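Local coordinates for protein TRAP dicarboxylate transporter-DctP subunit (Rhodobacter sphaeroides, PDB 4PE3) that probably captures a small organic solute in the periplasm and delivers it to the membrane subunits of a TRAP transporter, at residues 33-38 and 50-55; 79-84 and 90-95; 215-220 and 232-237; 297-300 and 304-307. All coordinates share one frame; numbering follows the deposited sequence. Where two conformers were deposited one is given.

Interaction 1 of 4, residues 33-38 and 50-55; sequences FRFQSS and HVFADK
An edge-to-face aromatic pair, buried between the five-stranded mixed sheet and a helix packed on it, joins Phe35 of strand 32-37 to Phe52 of helix 44-59. It illustrates how two rings alone can tie a strand to a helix whose backbone stays well clear: the nearest CA atoms, those of Phe35 and Ala53, are 9.1 Å apart. Phe52 presents its edge, and its CE2 stands over one face of the Phe35 ring, displaced from the centre toward the rim. The closest approach is 3.9 Å from Phe52 CE2 to Phe35 CE2. The ring centroids of Phe35 and Phe52 are 5.6 Å apart with planes at 65°, a tilted form of the T-shaped arrangement.

Strand 32-37, helix 44-59 and strand 65-69 form a beta-alpha-beta crossover, and this pair lies in the layer between the helix and the sheet. Phe52 reaches inward because its CG is anti to the backbone N (chi1 174°), which carries the ring off the helix toward the strand. Phe35 comes to meet it from the strand, and Phe33 CB lies against the edge of the Phe35 ring, in the ring plane. Ile66 of the adjoining strand touches Phe35, while Val245 of strand 243-248 touches both rings. Phe52 also packs on Gln267 and Phe270 of the long helix 257-291.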
loop_
_atom_site.group_PDB
_atom_site.type_symbol
_atom_site.label_atom_id
_atom_site.label_comp_id
_atom_site.label_asym_id
_atom_site.label_seq_id
_atom_site.Cartn_x
_atom_site.Cartn_y
_atom_site.Cartn_z
ATOM N N PHE A 33 -16.976 4.668 -18.787
ATOM C CA PHE A 33 -16.296 5.456 -17.764
ATOM C C PHE A 33 -14.781 5.429 -17.950
ATOM O O PHE A 33 -14.171 4.362 -17.957
ATOM C CB PHE A 33 -16.565 4.894 -16.368
ATOM C CG PHE A 33 -18.023 4.872 -15.972
ATOM C CD1 PHE A 33 -18.861 5.959 -16.188
ATOM C CD2 PHE A 33 -18.540 3.748 -15.354
ATOM C CE1 PHE A 33 -20.186 5.909 -15.788
ATOM C CE2 PHE A 33 -19.871 3.701 -14.968
ATOM C CZ PHE A 33 -20.678 4.771 -15.188
ATOM N N ARG A 34 -14.179 6.603 -17.996
ATOM C CA ARG A 34 -12.729 6.740 -18.165
ATOM C C ARG A 34 -12.046 6.873 -16.801
ATOM O O ARG A 34 -12.385 7.782 -16.018
ATOM C CB ARG A 34 -12.445 7.967 -19.024
ATOM C CG ARG A 34 -13.476 8.174 -20.128
ATOM C CD ARG A 34 -13.460 9.599 -20.626
ATOM N NE ARG A 34 -12.330 9.836 -21.516
ATOM C CZ ARG A 34 -11.540 10.906 -21.486
ATOM N NH1 ARG A 34 -11.731 11.878 -20.599
ATOM N NH2 ARG A 34 -10.552 11.006 -22.366
ATOM N N PHE A 35 -11.131 5.958 -16.517
ATOM C CA PHE A 35 -10.376 5.943 -15.276
ATOM C C PHE A 35 -8.915 6.220 -15.530
ATOM O O PHE A 35 -8.340 5.637 -16.443
ATOM C CB PHE A 35 -10.467 4.565 -14.640
ATOM C CG PHE A 35 -11.669 4.358 -13.797
ATOM C CD1 PHE A 35 -12.941 4.430 -14.333
ATOM C CD2 PHE A 35 -11.526 4.055 -12.448
ATOM C CE1 PHE A 35 -14.042 4.217 -13.537
ATOM C CE2 PHE A 35 -12.639 3.846 -11.657
ATOM C CZ PHE A 35 -13.891 3.937 -12.206
ATOM N N GLN A 36 -8.299 7.103 -14.768
ATOM C CA GLN A 36 -6.883 7.340 -14.872
ATOM C C GLN A 36 -6.111 6.626 -13.769
ATOM O O GLN A 36 -6.488 6.684 -12.588
ATOM C CB GLN A 36 -6.574 8.818 -14.832
ATOM C CG GLN A 36 -5.144 9.069 -15.236
ATOM C CD GLN A 36 -4.804 10.517 -15.354
ATOM O OE1 GLN A 36 -5.179 11.180 -16.328
ATOM N NE2 GLN A 36 -4.096 11.039 -14.357
ATOM N N SER A 37 -5.049 5.929 -14.146
ATOM C CA SER A 37 -4.178 5.195 -13.236
ATOM C C SER A 37 -3.108 6.122 -12.703
ATOM O O SER A 37 -2.808 7.143 -13.305
ATOM C CB SER A 37 -3.528 4.065 -14.028
ATOM O OG SER A 37 -2.683 3.292 -13.177
ATOM N N SER A 38 -2.506 5.751 -11.578
ATOM C CA SER A 38 -1.259 6.390 -11.142
ATOM C C SER A 38 -0.008 5.756 -11.777
ATOM O O SER A 38 1.102 6.231 -11.578
ATOM C CB SER A 38 -1.155 6.330 -9.610
ATOM O OG SER A 38 -1.253 4.995 -9.189
ATOM N N HIS A 50 -5.858 -3.733 -16.002
ATOM C CA HIS A 50 -6.749 -4.114 -17.096
ATOM C C HIS A 50 -7.805 -5.122 -16.596
ATOM O O HIS A 50 -8.886 -5.224 -17.172
ATOM C CB HIS A 50 -6.037 -4.808 -18.250
ATOM C CG HIS A 50 -5.163 -3.938 -19.101
ATOM N ND1 HIS A 50 -5.593 -2.801 -19.759
ATOM C CD2 HIS A 50 -3.889 -4.137 -19.500
ATOM C CE1 HIS A 50 -4.601 -2.323 -20.502
ATOM N NE2 HIS A 50 -3.550 -3.108 -20.346
ATOM N N VAL A 51 -7.471 -5.910 -15.580
ATOM C CA VAL A 51 -8.429 -6.890 -15.041
ATOM C C VAL A 51 -9.704 -6.202 -14.558
ATOM O O VAL A 51 -10.793 -6.709 -14.770
ATOM C CB VAL A 51 -7.796 -7.765 -13.943
ATOM C CG1 VAL A 51 -8.810 -8.721 -13.337
ATOM C CG2 VAL A 51 -6.628 -8.545 -14.528
ATOM N N PHE A 52 -9.561 -5.037 -13.937
ATOM C CA PHE A 52 -10.744 -4.302 -13.490
ATOM C C PHE A 52 -11.616 -3.940 -14.675
ATOM O O PHE A 52 -12.812 -4.256 -14.700
ATOM C CB PHE A 52 -10.347 -3.050 -12.723
ATOM C CG PHE A 52 -11.503 -2.164 -12.359
ATOM C CD1 PHE A 52 -12.559 -2.641 -11.582
ATOM C CD2 PHE A 52 -11.522 -0.847 -12.776
ATOM C CE1 PHE A 52 -13.628 -1.800 -11.239
ATOM C CE2 PHE A 52 -12.587 -0.004 -12.424
ATOM C CZ PHE A 52 -13.621 -0.481 -11.664
ATOM N N ALA A 53 -11.024 -3.303 -15.670
ATOM C CA ALA A 53 -11.794 -2.915 -16.837
ATOM C C ALA A 53 -12.429 -4.128 -17.518
ATOM O O ALA A 53 -13.613 -4.110 -17.865
ATOM C CB ALA A 53 -10.917 -2.150 -17.829
ATOM N N ASP A 54 -11.655 -5.191 -17.701
ATOM C CA ASP A 54 -12.138 -6.375 -18.415
ATOM C C ASP A 54 -13.280 -7.078 -17.678
ATOM O O ASP A 54 -14.235 -7.564 -18.302
ATOM C CB ASP A 54 -10.981 -7.359 -18.671
ATOM C CG ASP A 54 -9.996 -6.840 -19.713
ATOM O OD1 ASP A 54 -10.384 -5.954 -20.502
ATOM O OD2 ASP A 54 -8.841 -7.313 -19.752
ATOM N N LYS A 55 -13.195 -7.121 -16.351
ATOM C CA LYS A 55 -14.211 -7.805 -15.565
ATOM C C LYS A 55 -15.480 -6.972 -15.455
ATOM O O LYS A 55 -16.570 -7.526 -15.341
ATOM C CB LYS A 55 -13.666 -8.182 -14.189
ATOM C CG LYS A 55 -12.608 -9.276 -14.234
ATOM C CD LYS A 55 -13.166 -10.547 -14.858
ATOM C CE LYS A 55 -12.085 -11.579 -15.091
ATOM N NZ LYS A 55 -12.664 -12.788 -15.732
#

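Interaction 2 of 4, residues 79-84 and 90-95; sequences ETPDAI and DGHITD
Thr80, at the start of helix 80-86, and His92, on strand 91-95, share the polar part of this contact. Thr80 OG1 and His92 ND1 are hydrogen-bonded at 2.7 Å, with the hydroxyl at the edge of the imidazole, near its plane. Both side chains leave the backbone in the crowded position between N and carbonyl carbon (chi1 50° for Thr80, 63° for His92), and this turns them to meet. A water lies 2.7 Å from Thr80 OG1 and joins it to Thr94 OG1, giving the threonine hydroxyl two partners. At the far end of the imidazole, His92 NE2 is bonded to Glu244, so both ring nitrogens are engaged and the ring's rotation is fixed.

The helical residues 80-84 run nearly antiparallel to strand 91-95 (163°), the axes of these short segments 8.2 Å apart at closest. The helix lies in the connection from strand 65-69 to strand 91-95, and the latter runs parallel to its neighbour 32-37; helices cover both faces of the sheet, His92 facing this one and Ile93 facing helix 44-59 on the other side.

The apolar part centres on Ile84. Its CD1 makes a CH-pi contact over one face of His92, 3.8 Å from the ring centroid, and Thr94 CG2 covers the opposite face. Ile84 CD1 also comes to 3.5 Å from Gly91 C. An alanine at Ile84 is likely to uncover that imidazole face and open a gap above Gly91. Pro81 CG touches the ring's edge at His92 CE1, 4.1 Å away.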
loop_
_atom_site.group_PDB
_atom_site.type_symbol
_atom_site.label_atom_id
_atom_site.label_comp_id
_atom_site.label_asym_id
_atom_site.label_seq_id
_atom_site.Cartn_x
_atom_site.Cartn_y
_atom_site.Cartn_z
ATOM N N GLU A 79 -4.390 15.574 -9.101
ATOM C CA GLU A 79 -5.612 16.325 -9.369
ATOM C C GLU A 79 -6.714 15.446 -9.932
ATOM O O GLU A 79 -7.731 15.944 -10.397
ATOM C CB GLU A 79 -5.326 17.477 -10.329
ATOM C CG GLU A 79 -4.301 18.479 -9.810
ATOM C CD GLU A 79 -4.479 18.813 -8.337
ATOM O OE1 GLU A 79 -5.622 19.099 -7.916
ATOM O OE2 GLU A 79 -3.468 18.791 -7.599
ATOM N N THR A 80 -6.532 14.132 -9.884
ATOM C CA THR A 80 -7.589 13.265 -10.364
ATOM C C THR A 80 -8.914 13.463 -9.604
ATOM O O THR A 80 -9.965 13.377 -10.225
ATOM C CB THR A 80 -7.186 11.790 -10.439
ATOM O OG1 THR A 80 -6.587 11.367 -9.206
ATOM C CG2 THR A 80 -6.186 11.548 -11.570
ATOM N N PRO A 81 -8.880 13.745 -8.274
ATOM C CA PRO A 81 -10.190 13.926 -7.627
ATOM C C PRO A 81 -10.975 15.079 -8.228
ATOM O O PRO A 81 -12.171 14.950 -8.482
ATOM C CB PRO A 81 -9.835 14.196 -6.149
ATOM C CG PRO A 81 -8.484 13.557 -5.959
ATOM C CD PRO A 81 -7.777 13.773 -7.293
ATOM N N ASP A 82 -10.309 16.200 -8.443
ATOM C CA ASP A 82 -10.925 17.354 -9.073
ATOM C C ASP A 82 -11.509 16.994 -10.454
ATOM O O ASP A 82 -12.652 17.349 -10.799
ATOM C CB ASP A 82 -9.871 18.462 -9.196
ATOM C CG ASP A 82 -9.375 18.954 -7.829
ATOM O OD1 ASP A 82 -10.173 18.931 -6.870
ATOM O OD2 ASP A 82 -8.196 19.361 -7.698
ATOM N N ALA A 83 -10.714 16.286 -11.250
ATOM C CA ALA A 83 -11.099 15.957 -12.617
ATOM C C ALA A 83 -12.318 15.043 -12.633
ATOM O O ALA A 83 -13.173 15.143 -13.516
ATOM C CB ALA A 83 -9.942 15.299 -13.338
ATOM N N ILE A 84 -12.381 14.147 -11.663
ATOM C CA ILE A 84 -13.492 13.213 -11.526
ATOM C C ILE A 84 -14.786 13.957 -11.216
ATOM O O ILE A 84 -15.803 13.758 -11.870
ATOM C CB ILE A 84 -13.204 12.167 -10.432
ATOM C CG1 ILE A 84 -12.152 11.177 -10.939
ATOM C CG2 ILE A 84 -14.471 11.401 -10.063
ATOM C CD1 ILE A 84 -11.448 10.430 -9.815
ATOM N N ASP A 90 -13.783 9.977 -15.167
ATOM C CA ASP A 90 -14.853 9.396 -14.353
ATOM C C ASP A 90 -14.378 8.662 -13.104
ATOM O O ASP A 90 -15.169 8.448 -12.188
ATOM C CB ASP A 90 -15.692 8.451 -15.204
ATOM C CG ASP A 90 -16.320 9.153 -16.379
ATOM O OD1 ASP A 90 -17.035 10.158 -16.181
ATOM O OD2 ASP A 90 -16.070 8.726 -17.525
ATOM N N GLY A 91 -13.116 8.265 -13.055
ATOM C CA GLY A 91 -12.590 7.625 -11.867
ATOM C C GLY A 91 -11.086 7.591 -11.897
ATOM O O GLY A 91 -10.445 8.101 -12.828
ATOM N N HIS A 92 -10.516 6.994 -10.857
ATOM C CA HIS A 92 -9.073 6.752 -10.801
ATOM C C HIS A 92 -8.728 5.470 -10.086
ATOM O O HIS A 92 -9.545 4.917 -9.325
ATOM C CB HIS A 92 -8.295 7.950 -10.212
ATOM C CG HIS A 92 -8.622 8.295 -8.785
ATOM N ND1 HIS A 92 -8.317 9.532 -8.267
ATOM C CD2 HIS A 92 -9.134 7.568 -7.760
ATOM C CE1 HIS A 92 -8.664 9.569 -6.988
ATOM N NE2 HIS A 92 -9.176 8.397 -6.664
ATOM N N ILE A 93 -7.528 4.985 -10.368
ATOM C CA ILE A 93 -6.921 3.893 -9.621
ATOM C C ILE A 93 -5.595 4.486 -9.205
ATOM O O ILE A 93 -4.689 4.627 -10.030
ATOM C CB ILE A 93 -6.729 2.622 -10.476
ATOM C CG1 ILE A 93 -8.047 2.153 -11.089
ATOM C CG2 ILE A 93 -6.106 1.533 -9.607
ATOM C CD1 ILE A 93 -7.947 0.918 -11.957
ATOM N N THR A 94 -5.462 4.880 -7.936
ATOM C CA THR A 94 -4.336 5.716 -7.563
ATOM C C THR A 94 -3.895 5.555 -6.107
ATOM O O THR A 94 -4.588 4.955 -5.301
ATOM C CB THR A 94 -4.646 7.204 -7.861
ATOM O OG1 THR A 94 -3.427 7.951 -7.839
ATOM C CG2 THR A 94 -5.625 7.772 -6.836
ATOM N N ASP A 95 -2.732 6.104 -5.822
ATOM C CA ASP A 95 -2.090 6.010 -4.521
ATOM C C ASP A 95 -2.719 7.049 -3.643
ATOM O O ASP A 95 -2.528 8.249 -3.834
ATOM C CB ASP A 95 -0.603 6.321 -4.721
ATOM C CG ASP A 95 0.242 6.078 -3.499
ATOM O OD1 ASP A 95 -0.196 6.360 -2.370
ATOM O OD2 ASP A 95 1.395 5.622 -3.692
HETATM O O HOH W 1 -4.161 10.081 -9.318
#

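Interaction 3 of 4, residues 215-220 and 232-237; sequences SVFSVN and PVYPGF. With EDO (1,2-ethanediol), chain D.
Phe217, in the first turn of helix 217-223, can be followed atom by atom across Tyr234 and Pro232 of the loop 232-237. Its CB lies 3.8 Å from Tyr234 CD1, meeting the tyrosine ring obliquely. Phe217 CG passes 4.2 Å from Tyr234 CD1. Further out, Phe217 CD2 rests 3.8 Å from Tyr234 CB, and CE2 reaches 3.8 Å from Pro232 CB, with CG of that proline almost as near. One side of the phenyl ring is thus laid along two alternate residues of the loop. The ring planes of Phe217 and Tyr234 are inclined at 63°, an oblique meeting.

Tyr234 CG is anti to the backbone N (chi1 172°), which brings the ring beside the first carbons of Phe217. A cis peptide bond follows Tyr234, and Pro235 CD comes over one face of its ring. At the tip, Tyr234 OH is 2.6 Å from O1 of a 1,2-ethanediol probably left by the crystallisation liquor. A serine replacing Tyr234 would probably leave CB and CD2 of Phe217 without their aromatic neighbour and open a gap beside helix 257-291.

Within 215-220, Asn220 OD1 accepts from Ser215 N on a lone pair, reaching back across the first helical turn. The long helix 257-291 packs against both rings, through Val286, while the loop's backbone bonds at Val233 to Phe157 of strand 157-159 and at Tyr234 to His298.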
loop_
_atom_site.group_PDB
_atom_site.type_symbol
_atom_site.label_atom_id
_atom_site.label_comp_id
_atom_site.label_asym_id
_atom_site.label_seq_id
_atom_site.Cartn_x
_atom_site.Cartn_y
_atom_site.Cartn_z
ATOM N N SER A 215 11.498 -2.100 -1.931
ATOM C CA SER A 215 10.285 -2.515 -2.619
ATOM C C SER A 215 9.804 -3.905 -2.176
ATOM O O SER A 215 10.180 -4.376 -1.085
ATOM C CB SER A 215 10.536 -2.470 -4.131
ATOM O OG SER A 215 9.374 -2.710 -4.912
ATOM N N VAL A 216 8.973 -4.555 -2.983
ATOM C CA VAL A 216 8.537 -5.902 -2.740
ATOM C C VAL A 216 9.716 -6.852 -2.939
ATOM O O VAL A 216 10.695 -6.505 -3.614
ATOM C CB VAL A 216 7.349 -6.271 -3.640
ATOM C CG1 VAL A 216 6.201 -5.304 -3.365
ATOM C CG2 VAL A 216 7.720 -6.249 -5.123
ATOM N N PHE A 217 9.624 -8.034 -2.354
ATOM C CA PHE A 217 10.743 -8.979 -2.397
ATOM C C PHE A 217 11.242 -9.260 -3.811
ATOM O O PHE A 217 12.457 -9.341 -4.052
ATOM C CB PHE A 217 10.415 -10.293 -1.685
ATOM C CG PHE A 217 11.639 -11.129 -1.362
ATOM C CD1 PHE A 217 12.200 -11.969 -2.327
ATOM C CD2 PHE A 217 12.251 -11.041 -0.136
ATOM C CE1 PHE A 217 13.326 -12.730 -2.031
ATOM C CE2 PHE A 217 13.382 -11.799 0.168
ATOM C CZ PHE A 217 13.917 -12.638 -0.778
ATOM N N SER A 218 10.318 -9.431 -4.741
ATOM C CA SER A 218 10.729 -9.782 -6.101
ATOM C C SER A 218 11.617 -8.703 -6.729
ATOM O O SER A 218 12.559 -9.025 -7.453
ATOM C CB SER A 218 9.517 -10.075 -6.981
ATOM O OG SER A 218 8.652 -8.958 -7.001
ATOM N N VAL A 219 11.324 -7.443 -6.472
ATOM C CA VAL A 219 12.145 -6.340 -6.925
ATOM C C VAL A 219 13.440 -6.296 -6.157
ATOM O O VAL A 219 14.508 -6.127 -6.764
ATOM C CB VAL A 219 11.375 -4.995 -6.799
ATOM C CG1 VAL A 219 12.278 -3.802 -7.040
ATOM C CG2 VAL A 219 10.180 -4.972 -7.760
ATOM N N ASN A 220 13.367 -6.439 -4.835
ATOM C CA ASN A 220 14.579 -6.377 -4.018
ATOM C C ASN A 220 15.565 -7.435 -4.486
ATOM O O ASN A 220 16.795 -7.172 -4.583
ATOM C CB ASN A 220 14.256 -6.584 -2.540
ATOM C CG ASN A 220 13.399 -5.498 -1.959
ATOM O OD1 ASN A 220 13.134 -4.479 -2.581
ATOM N ND2 ASN A 220 12.926 -5.731 -0.721
ATOM N N PRO A 232 17.317 -10.438 4.463
ATOM C CA PRO A 232 16.007 -9.806 4.269
ATOM C C PRO A 232 14.959 -10.262 5.277
ATOM O O PRO A 232 15.060 -11.370 5.815
ATOM C CB PRO A 232 15.618 -10.263 2.858
ATOM C CG PRO A 232 16.345 -11.553 2.662
ATOM C CD PRO A 232 17.672 -11.330 3.355
ATOM N N VAL A 233 13.953 -9.413 5.504
ATOM C CA VAL A 233 12.788 -9.804 6.269
ATOM C C VAL A 233 11.623 -9.900 5.303
ATOM O O VAL A 233 11.253 -8.921 4.631
ATOM C CB VAL A 233 12.484 -8.838 7.427
ATOM C CG1 VAL A 233 11.331 -9.363 8.279
ATOM C CG2 VAL A 233 13.696 -8.653 8.319
ATOM N N TYR A 234 11.036 -11.092 5.239
ATOM C CA TYR A 234 9.931 -11.391 4.355
ATOM C C TYR A 234 9.015 -12.406 5.031
ATOM O O TYR A 234 9.504 -13.446 5.504
ATOM C CB TYR A 234 10.451 -11.991 3.027
ATOM C CG TYR A 234 9.297 -12.472 2.197
ATOM C CD1 TYR A 234 8.564 -11.578 1.428
ATOM C CD2 TYR A 234 8.886 -13.794 2.236
ATOM C CE1 TYR A 234 7.445 -11.987 0.702
ATOM C CE2 TYR A 234 7.765 -14.229 1.514
ATOM C CZ TYR A 234 7.057 -13.321 0.741
ATOM O OH TYR A 234 5.946 -13.779 0.054
ATOM N N PRO A 235 7.695 -12.132 5.096
ATOM C CA PRO A 235 7.049 -10.902 4.662
ATOM C C PRO A 235 7.565 -9.699 5.410
ATOM O O PRO A 235 8.040 -9.819 6.543
ATOM C CB PRO A 235 5.568 -11.165 4.986
ATOM C CG PRO A 235 5.441 -12.624 4.889
ATOM C CD PRO A 235 6.710 -13.125 5.537
ATOM N N GLY A 236 7.560 -8.548 4.767
ATOM C CA GLY A 236 7.947 -7.325 5.434
ATOM C C GLY A 236 7.008 -6.935 6.566
ATOM O O GLY A 236 5.968 -7.561 6.793
ATOM N N PHE A 237 7.373 -5.862 7.253
ATOM C CA PHE A 237 6.678 -5.479 8.479
ATOM C C PHE A 237 6.338 -3.999 8.537
ATOM O O PHE A 237 5.924 -3.522 9.596
ATOM C CB PHE A 237 7.512 -5.857 9.721
ATOM C CG PHE A 237 8.894 -5.289 9.710
ATOM C CD1 PHE A 237 9.121 -4.005 10.135
ATOM C CD2 PHE A 237 9.968 -6.038 9.239
ATOM C CE1 PHE A 237 10.378 -3.460 10.111
ATOM C CE2 PHE A 237 11.228 -5.491 9.183
ATOM C CZ PHE A 237 11.438 -4.198 9.609
HETATM C C1 EDO D . 3.290 -11.413 -0.435
HETATM O O1 EDO D . 4.483 -11.888 -1.075
HETATM C C2 EDO D . 3.606 -10.295 0.556
HETATM O O2 EDO D . 4.329 -10.810 1.665
#

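Interaction 4 of 4, residues 297-300 and 304-307; sequences VHDW and ERAK. With ZN (zinc ion), chain O.
Arg305 of helix 302-320 grips the preceding loop through two hydrogen bonds. Its NH2 forms a salt bridge to Asp299 OD1 at 3.0 Å, met nearly along the C-O axis with an angle of 147° at the hydrogen. Its NE donates to Trp300 O, also 3.0 Å away, from above the carbonyl plane rather than on a lone pair. Only NH2 reaches the carboxylate, whose plane stands 62° from the guanidinium, so the flat two-bond arrangement is not formed. Arg305 is extended from CG to NE (chi2 176°), carrying the guanidinium out to the loop.

Asp299 also serves a metal: OD2 binds a zinc ion at 2.0 Å and OD1 at 2.4 Å, and three waters complete the observed coordination. The zinc probably draws negative charge from the carboxylate, weakening its pull on Arg305. The arginine's NH2 also bonds Pro235 O, and its NH1 Gly236 O.

Along the helix, Lys307 NZ forms a salt bridge to Glu304 OE2 at 2.9 Å, and that carboxylate oxygen also binds another zinc ion together with Glu303. Packing is carried by Trp300: its CB lies over one face of the guanidinium, 3.9 Å from Arg305 NE, and touches Glu304 CB at 4.3 Å. The indole stacks on Phe237 and bonds Leu163 O through NE1. The contact fastens the first turns of helix 302-320 to the loop arriving from helix 257-291, beside the 232-237 loop.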
loop_
_atom_site.group_PDB
_atom_site.type_symbol
_atom_site.label_atom_id
_atom_site.label_comp_id
_atom_site.label_asym_id
_atom_site.label_seq_id
_atom_site.Cartn_x
_atom_site.Cartn_y
_atom_site.Cartn_z
ATOM N N VAL A 297 16.314 -15.737 4.939
ATOM C CA VAL A 297 15.066 -14.993 4.846
ATOM C C VAL A 297 14.362 -15.071 6.197
ATOM O O VAL A 297 13.965 -16.150 6.623
ATOM C CB VAL A 297 14.180 -15.551 3.743
ATOM C CG1 VAL A 297 12.859 -14.759 3.634
ATOM C CG2 VAL A 297 14.954 -15.535 2.410
ATOM N N HIS A 298 14.249 -13.937 6.875
ATOM C CA HIS A 298 13.680 -13.912 8.229
ATOM C C HIS A 298 12.205 -13.579 8.170
ATOM O O HIS A 298 11.816 -12.583 7.568
ATOM C CB HIS A 298 14.365 -12.845 9.056
ATOM C CG HIS A 298 15.831 -13.045 9.209
ATOM N ND1 HIS A 298 16.380 -13.478 10.393
ATOM C CD2 HIS A 298 16.867 -12.866 8.357
ATOM C CE1 HIS A 298 17.687 -13.556 10.274
ATOM N NE2 HIS A 298 18.005 -13.194 9.048
ATOM N N ASP A 299 11.378 -14.414 8.789
ATOM C CA ASP A 299 9.938 -14.158 8.927
ATOM C C ASP A 299 9.657 -13.826 10.395
ATOM O O ASP A 299 9.640 -14.722 11.251
ATOM C CB ASP A 299 9.159 -15.402 8.486
ATOM C CG ASP A 299 7.631 -15.257 8.598
ATOM O OD1 ASP A 299 7.075 -14.176 8.812
ATOM O OD2 ASP A 299 6.951 -16.288 8.472
ATOM N N TRP A 300 9.498 -12.545 10.711
ATOM C CA TRP A 300 9.330 -12.141 12.107
ATOM C C TRP A 300 8.126 -12.851 12.714
ATOM O O TRP A 300 7.108 -13.036 12.057
ATOM C CB TRP A 300 9.158 -10.629 12.215
ATOM C CG TRP A 300 10.404 -9.829 12.171
ATOM C CD1 TRP A 300 11.668 -10.274 11.872
ATOM C CD2 TRP A 300 10.530 -8.430 12.446
ATOM N NE1 TRP A 300 12.558 -9.234 11.955
ATOM C CE2 TRP A 300 11.884 -8.093 12.296
ATOM C CE3 TRP A 300 9.626 -7.429 12.806
ATOM C CZ2 TRP A 300 12.360 -6.813 12.520
ATOM C CZ3 TRP A 300 10.095 -6.159 12.992
ATOM C CH2 TRP A 300 11.456 -5.859 12.860
ATOM N N GLU A 304 6.723 -10.423 17.501
ATOM C CA GLU A 304 7.617 -9.336 17.144
ATOM C C GLU A 304 6.874 -8.325 16.256
ATOM O O GLU A 304 7.060 -7.128 16.378
ATOM C CB GLU A 304 8.896 -9.865 16.479
ATOM C CG GLU A 304 9.781 -10.650 17.438
ATOM C CD GLU A 304 10.221 -9.829 18.596
ATOM O OE1 GLU A 304 10.391 -8.594 18.455
ATOM O OE2 GLU A 304 10.392 -10.437 19.672
ATOM N N ARG A 305 6.010 -8.812 15.391
ATOM C CA ARG A 305 5.215 -7.926 14.561
ATOM C C ARG A 305 4.262 -7.090 15.415
ATOM O O ARG A 305 4.062 -5.900 15.171
ATOM C CB ARG A 305 4.472 -8.742 13.512
ATOM C CG ARG A 305 5.431 -9.353 12.477
ATOM C CD ARG A 305 4.713 -10.223 11.508
ATOM N NE ARG A 305 5.649 -10.906 10.616
ATOM C CZ ARG A 305 6.140 -10.414 9.480
ATOM N NH1 ARG A 305 5.754 -9.228 9.064
ATOM N NH2 ARG A 305 6.978 -11.157 8.765
ATOM N N ALA A 306 3.663 -7.711 16.436
ATOM C CA ALA A 306 2.802 -6.971 17.371
ATOM C C ALA A 306 3.615 -5.921 18.134
ATOM O O ALA A 306 3.135 -4.818 18.364
ATOM C CB ALA A 306 2.110 -7.925 18.347
ATOM N N LYS A 307 4.847 -6.251 18.502
ATOM C CA LYS A 307 5.715 -5.276 19.141
ATOM C C LYS A 307 5.998 -4.105 18.186
ATOM O O LYS A 307 5.987 -2.946 18.590
ATOM C CB LYS A 307 7.006 -5.950 19.627
ATOM C CG LYS A 307 6.812 -6.699 20.938
ATOM C CD LYS A 307 7.922 -7.714 21.204
ATOM C CE LYS A 307 9.274 -7.087 21.143
ATOM N NZ LYS A 307 10.341 -8.104 21.443
HETATM ZN ZN ZN O . 5.113 -15.633 8.823
HETATM O O HOH W 2 4.549 -13.654 8.939
HETATM O O HOH W 3 4.795 -15.786 6.716
HETATM O O HOH W 4 5.124 -16.381 10.731
#

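The four contacts fall into two pairs, consistent with the two-lobed architecture of TRAP solute-binding proteins. Interactions 1 and 2, with centres 12 Å apart, share one sheet: strands 32-37 and 91-95 are neighbours, and Arg34 O lies 2.7 Å from Asp90 N, a probable hydrogen bond. Interactions 3 and 4, 13 Å apart, meet through the 232-237 loop, where Val233 CG1 packs 3.3 Å from His298 O. Between the pairs, centres are 27 to 36 Å apart. The long helix 257-291 bridges them, packing on Phe52 of interaction 1 and on Phe217 and Tyr234 of interaction 3. In this family the solute binds between the lobes; here the protein is open and without it.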